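Local atomic coordinates of tyrosine-protein phosphatase YwqE (PDB entry 3QY7), a protein that removes phosphate from phosphotyrosine residues of the bacterial proteins YwqD, YwqF and Ssb, as a manganese-dependent phosphatase of the metallo-dependent hydrolase superfamily. Residues E145-A159 with Q235-R247. Residues are numbered along the deposited sequence; the frame is centred on the assembly and turned at random.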
loop_
_atom_site.group_PDB
_atom_site.type_symbol
_atom_site.label_atom_id
_atom_site.label_comp_id
_atom_site.label_asym_id
_atom_site.label_seq_id
_atom_site.Cartn_x
_atom_site.Cartn_y
_atom_site.Cartn_z
ATOM N N GLU A 145 4.345 17.928 7.923
ATOM C CA GLU A 145 4.856 19.282 8.154
ATOM C C GLU A 145 4.971 20.119 6.874
ATOM O O GLU A 145 4.816 21.350 6.892
ATOM C CB GLU A 145 6.200 19.193 8.877
ATOM C CG GLU A 145 6.054 18.800 10.348
ATOM C CD GLU A 145 7.322 18.213 10.958
ATOM O OE1 GLU A 145 8.367 18.154 10.264
ATOM O OE2 GLU A 145 7.271 17.804 12.143
ATOM N N ASN A 146 5.242 19.453 5.760
ATOM C CA ASN A 146 5.487 20.135 4.498
ATOM C C ASN A 146 4.865 19.306 3.371
ATOM O O ASN A 146 5.574 18.574 2.674
ATOM C CB ASN A 146 6.997 20.348 4.301
ATOM C CG ASN A 146 7.351 21.027 2.979
ATOM O OD1 ASN A 146 6.517 21.671 2.329
ATOM N ND2 ASN A 146 8.615 20.885 2.580
ATOM N N PRO A 147 3.535 19.422 3.189
ATOM C CA PRO A 147 2.850 18.549 2.219
ATOM C C PRO A 147 3.276 18.780 0.771
ATOM O O PRO A 147 3.075 17.898 -0.069
ATOM C CB PRO A 147 1.368 18.887 2.401
ATOM C CG PRO A 147 1.272 19.683 3.653
ATOM C CD PRO A 147 2.596 20.352 3.835
ATOM N N SER A 148 3.867 19.944 0.485
ATOM C CA SER A 148 4.351 20.263 -0.855
ATOM C C SER A 148 5.325 19.206 -1.382
ATOM O O SER A 148 5.444 19.019 -2.590
ATOM C CB SER A 148 4.989 21.667 -0.893
ATOM O OG SER A 148 6.339 21.653 -0.435
ATOM N N LEU A 149 6.004 18.510 -0.474
ATOM C CA LEU A 149 6.925 17.437 -0.848
ATOM C C LEU A 149 6.192 16.325 -1.592
ATOM O O LEU A 149 6.700 15.794 -2.588
ATOM C CB LEU A 149 7.608 16.839 0.377
ATOM C CG LEU A 149 8.566 17.763 1.132
ATOM C CD1 LEU A 149 8.976 17.123 2.447
ATOM C CD2 LEU A 149 9.801 18.093 0.281
ATOM N N LEU A 150 5.013 15.963 -1.090
ATOM C CA LEU A 150 4.219 14.929 -1.759
ATOM C C LEU A 150 3.676 15.441 -3.074
ATOM O O LEU A 150 3.730 14.741 -4.105
ATOM C CB LEU A 150 3.085 14.406 -0.865
ATOM C CG LEU A 150 2.158 13.367 -1.512
ATOM C CD1 LEU A 150 2.914 12.087 -1.801
ATOM C CD2 LEU A 150 0.998 13.100 -0.568
ATOM N N TYR A 151 3.163 16.670 -3.049
ATOM C CA TYR A 151 2.704 17.311 -4.262
ATOM C C TYR A 151 3.772 17.196 -5.357
ATOM O O TYR A 151 3.467 16.794 -6.469
ATOM C CB TYR A 151 2.364 18.780 -4.015
ATOM C CG TYR A 151 2.298 19.579 -5.282
ATOM C CD1 TYR A 151 3.372 20.386 -5.669
ATOM C CD2 TYR A 151 1.187 19.510 -6.117
ATOM C CE1 TYR A 151 3.332 21.112 -6.839
ATOM C CE2 TYR A 151 1.135 20.235 -7.299
ATOM C CZ TYR A 151 2.219 21.038 -7.649
ATOM O OH TYR A 151 2.191 21.771 -8.808
ATOM N N HIS A 152 5.011 17.560 -5.043
ATOM C CA HIS A 152 6.052 17.576 -6.072
ATOM C C HIS A 152 6.370 16.180 -6.591
ATOM O O HIS A 152 6.487 15.989 -7.802
ATOM C CB HIS A 152 7.318 18.286 -5.584
ATOM C CG HIS A 152 7.188 19.778 -5.551
ATOM N ND1 HIS A 152 6.921 20.530 -6.679
ATOM C CD2 HIS A 152 7.266 20.656 -4.523
ATOM C CE1 HIS A 152 6.849 21.806 -6.344
ATOM N NE2 HIS A 152 7.049 21.908 -5.042
ATOM N N LEU A 153 6.480 15.210 -5.685
ATOM C CA LEU A 153 6.781 13.825 -6.089
ATOM C C LEU A 153 5.679 13.263 -6.985
ATOM O O LEU A 153 5.963 12.590 -7.974
ATOM C CB LEU A 153 7.019 12.926 -4.870
ATOM C CG LEU A 153 8.287 13.163 -4.034
ATOM C CD1 LEU A 153 8.203 12.471 -2.694
ATOM C CD2 LEU A 153 9.546 12.745 -4.802
ATOM N N VAL A 154 4.425 13.555 -6.644
ATOM C CA VAL A 154 3.283 13.132 -7.447
ATOM C C VAL A 154 3.202 13.879 -8.785
ATOM O O VAL A 154 2.974 13.277 -9.823
ATOM C CB VAL A 154 1.957 13.231 -6.647
ATOM C CG1 VAL A 154 0.743 13.007 -7.566
ATOM C CG2 VAL A 154 1.965 12.219 -5.504
ATOM N N GLU A 155 3.393 15.198 -8.755
ATOM C CA GLU A 155 3.504 15.972 -9.989
ATOM C C GLU A 155 4.581 15.368 -10.915
ATOM O O GLU A 155 4.412 15.338 -12.139
ATOM C CB GLU A 155 3.821 17.431 -9.659
ATOM C CG GLU A 155 3.722 18.374 -10.822
ATOM C CD GLU A 155 4.991 18.391 -11.660
ATOM O OE1 GLU A 155 4.887 18.631 -12.883
ATOM O OE2 GLU A 155 6.084 18.160 -11.094
ATOM N N LYS A 156 5.658 14.872 -10.317
ATOM C CA LYS A 156 6.768 14.271 -11.078
ATOM C C LYS A 156 6.559 12.804 -11.473
ATOM O O LYS A 156 7.444 12.197 -12.088
ATOM C CB LYS A 156 8.095 14.428 -10.327
ATOM C CG LYS A 156 8.658 15.873 -10.280
ATOM C CD LYS A 156 8.923 16.395 -11.683
ATOM C CE LYS A 156 10.010 17.463 -11.683
ATOM N NZ LYS A 156 10.446 17.745 -13.084
ATOM N N GLY A 157 5.416 12.233 -11.099
ATOM C CA GLY A 157 5.013 10.925 -11.620
ATOM C C GLY A 157 4.791 9.814 -10.608
ATOM O O GLY A 157 4.337 8.731 -10.976
ATOM N N ALA A 158 5.072 10.091 -9.339
ATOM C CA ALA A 158 4.859 9.107 -8.277
ATOM C C ALA A 158 3.374 8.979 -8.025
ATOM O O ALA A 158 2.603 9.912 -8.231
ATOM C CB ALA A 158 5.558 9.543 -7.003
ATOM N N ALA A 159 2.975 7.780 -7.613
ATOM C CA ALA A 159 1.635 7.581 -7.053
ATOM C C ALA A 159 1.747 7.416 -5.548
ATOM O O ALA A 159 2.835 7.207 -5.014
ATOM C CB ALA A 159 1.000 6.324 -7.681
ATOM N N GLN A 235 -2.156 -2.215 -15.796
ATOM C CA GLN A 235 -2.623 -1.078 -16.582
ATOM C C GLN A 235 -2.208 0.234 -15.934
ATOM O O GLN A 235 -1.760 0.259 -14.797
ATOM C CB GLN A 235 -4.152 -1.103 -16.718
ATOM C CG GLN A 235 -4.692 -2.254 -17.546
ATOM C CD GLN A 235 -4.074 -2.306 -18.911
ATOM O OE1 GLN A 235 -3.218 -3.148 -19.178
ATOM N NE2 GLN A 235 -4.487 -1.394 -19.786
ATOM N N THR A 236 -2.378 1.323 -16.666
ATOM C CA THR A 236 -2.042 2.639 -16.157
ATOM C C THR A 236 -3.184 3.151 -15.283
ATOM O O THR A 236 -4.331 3.144 -15.714
ATOM C CB THR A 236 -1.764 3.596 -17.324
ATOM O OG1 THR A 236 -0.676 3.075 -18.102
ATOM C CG2 THR A 236 -1.404 5.000 -16.809
ATOM N N ILE A 237 -2.876 3.552 -14.041
ATOM C CA ILE A 237 -3.873 4.093 -13.115
ATOM C C ILE A 237 -4.410 5.449 -13.573
ATOM O O ILE A 237 -3.765 6.151 -14.377
ATOM C CB ILE A 237 -3.324 4.227 -11.672
ATOM C CG1 ILE A 237 -2.012 5.025 -11.650
ATOM C CG2 ILE A 237 -3.094 2.842 -11.055
ATOM C CD1 ILE A 237 -1.729 5.712 -10.305
ATOM N N PHE A 238 -5.584 5.811 -13.052
ATOM C CA PHE A 238 -6.206 7.090 -13.366
ATOM C C PHE A 238 -5.803 8.130 -12.343
ATOM O O PHE A 238 -5.831 7.887 -11.127
ATOM C CB PHE A 238 -7.728 6.978 -13.433
ATOM C CG PHE A 238 -8.226 5.963 -14.428
ATOM C CD1 PHE A 238 -9.382 5.238 -14.169
ATOM C CD2 PHE A 238 -7.543 5.744 -15.634
ATOM C CE1 PHE A 238 -9.861 4.305 -15.089
ATOM C CE2 PHE A 238 -8.009 4.806 -16.552
ATOM C CZ PHE A 238 -9.174 4.087 -16.270
ATOM N N ARG A 239 -5.434 9.297 -12.848
ATOM C CA ARG A 239 -4.981 10.386 -12.005
ATOM C C ARG A 239 -5.778 11.637 -12.312
ATOM O O ARG A 239 -6.223 11.855 -13.444
ATOM C CB ARG A 239 -3.484 10.656 -12.237
ATOM C CG ARG A 239 -2.599 9.434 -12.021
ATOM C CD ARG A 239 -1.229 9.575 -12.677
ATOM N NE ARG A 239 -0.291 10.211 -11.772
ATOM C CZ ARG A 239 0.701 9.600 -11.127
ATOM N NH1 ARG A 239 0.962 8.307 -11.278
ATOM N NH2 ARG A 239 1.451 10.318 -10.322
ATOM N N GLN A 240 -5.955 12.455 -11.284
ATOM C CA GLN A 240 -6.486 13.802 -11.454
ATOM C C GLN A 240 -5.316 14.787 -11.250
ATOM O O GLN A 240 -4.284 14.420 -10.651
ATOM C CB GLN A 240 -7.643 14.058 -10.475
ATOM C CG GLN A 240 -8.881 13.162 -10.674
ATOM C CD GLN A 240 -9.609 13.383 -11.994
ATOM O OE1 GLN A 240 -10.075 12.425 -12.623
ATOM N NE2 GLN A 240 -9.717 14.639 -12.418
ATOM N N PRO A 241 -5.452 16.028 -11.763
ATOM C CA PRO A 241 -4.319 16.939 -11.663
ATOM C C PRO A 241 -3.946 17.210 -10.208
ATOM O O PRO A 241 -4.805 17.639 -9.423
ATOM C CB PRO A 241 -4.817 18.216 -12.360
ATOM C CG PRO A 241 -6.002 17.807 -13.163
ATOM C CD PRO A 241 -6.622 16.669 -12.396
ATOM N N PRO A 242 -2.680 16.937 -9.837
ATOM C CA PRO A 242 -2.252 17.149 -8.461
ATOM C C PRO A 242 -2.286 18.622 -8.090
ATOM O O PRO A 242 -2.105 19.493 -8.956
ATOM C CB PRO A 242 -0.807 16.636 -8.446
ATOM C CG PRO A 242 -0.379 16.635 -9.866
ATOM C CD PRO A 242 -1.601 16.371 -10.674
ATOM N N GLN A 243 -2.542 18.887 -6.813
ATOM C CA GLN A 243 -2.672 20.257 -6.333
ATOM C C GLN A 243 -1.796 20.462 -5.109
ATOM O O GLN A 243 -1.596 19.540 -4.320
ATOM C CB GLN A 243 -4.137 20.581 -6.022
ATOM C CG GLN A 243 -5.136 20.285 -7.149
ATOM C CD GLN A 243 -4.971 21.161 -8.389
ATOM O OE1 GLN A 243 -4.316 22.211 -8.353
ATOM N NE2 GLN A 243 -5.580 20.731 -9.496
ATOM N N PRO A 244 -1.200 21.663 -4.970
ATOM C CA PRO A 244 -0.470 21.903 -3.742
ATOM C C PRO A 244 -1.400 21.889 -2.537
ATOM O O PRO A 244 -2.585 22.230 -2.640
ATOM C CB PRO A 244 0.107 23.308 -3.955
ATOM C CG PRO A 244 0.332 23.367 -5.408
ATOM C CD PRO A 244 -0.849 22.646 -6.010
ATOM N N VAL A 245 -0.852 21.479 -1.431
ATOM C CA VAL A 245 -1.537 21.518 -0.178
ATOM C C VAL A 245 -0.604 22.289 0.739
ATOM O O VAL A 245 0.576 22.139 0.686
ATOM C CB VAL A 245 -1.893 20.124 0.338
ATOM C CG1 VAL A 245 -1.252 19.049 -0.376
ATOM C CG2 VAL A 245 -1.860 19.950 1.812
ATOM N N LYS A 246 -1.182 23.108 1.555
ATOM C CA LYS A 246 -0.498 24.064 2.392
ATOM C C LYS A 246 -0.495 23.559 3.785
ATOM O O LYS A 246 -1.229 22.659 4.039
ATOM C CB LYS A 246 -1.406 25.272 2.484
ATOM C CG LYS A 246 -2.559 24.848 3.396
ATOM C CD LYS A 246 -3.800 25.703 3.462
ATOM C CE LYS A 246 -4.378 25.583 4.858
ATOM N NZ LYS A 246 -5.771 25.905 4.911
ATOM N N ARG A 247 0.280 24.234 4.662
ATOM C CA ARG A 247 0.322 23.976 6.112
ATOM C C ARG A 247 0.978 22.643 6.457
ATOM O O ARG A 247 1.830 22.572 7.348
ATOM C CB ARG A 247 -1.084 24.069 6.731
ATOM C CG ARG A 247 -1.139 24.392 8.217
ATOM C CD ARG A 247 -0.814 25.857 8.505
ATOM N NE ARG A 247 -1.054 26.188 9.908
ATOM C CZ ARG A 247 -2.194 26.694 10.378
ATOM N NH1 ARG A 247 -3.211 26.939 9.557
ATOM N NH2 ARG A 247 -2.319 26.960 11.672
HETATM O O HOH W 1 0.392 12.977 -10.983
#
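Tyr151 reaches out from helix 148-155 and lays its ring beside Pro244, part of the extended C-terminal tail. With CG anti to the backbone N (chi1 162°), the ring runs alongside the proline and offers it one face: Pro244 CG sits over the ring centre, 3.8 Å from the centroid, in a CH-pi contact. One helical turn further on, the Pro242 ring rests on the helix, its CB 4.0 Å from Val154 CG1 and its CG 3.9 Å from Glu155 CA. Proline, stiff and unable to donate a backbone bond, suits an irregular tail lying along a helix. Arg239, long enough to reach the C-terminal end of the helix, bends at chi3 (88°) and brings NH2 to backbone carbonyls there. A weak hydrogen bond runs from Arg239 NH2 to Val154 O (3.4 Å), and water 1 bridges the same two atoms. Gly157 closes the helix in a Schellman motif; at its positive phi a side chain would press on the preceding carbonyl oxygen. The tail follows helix 219-232 and runs antiparallel along helix 148-155, whose Leu150 meets helix 173-184 and Leu153 helix 118-127; helix 148-155 leads into strand 159-163 of the parallel sheet.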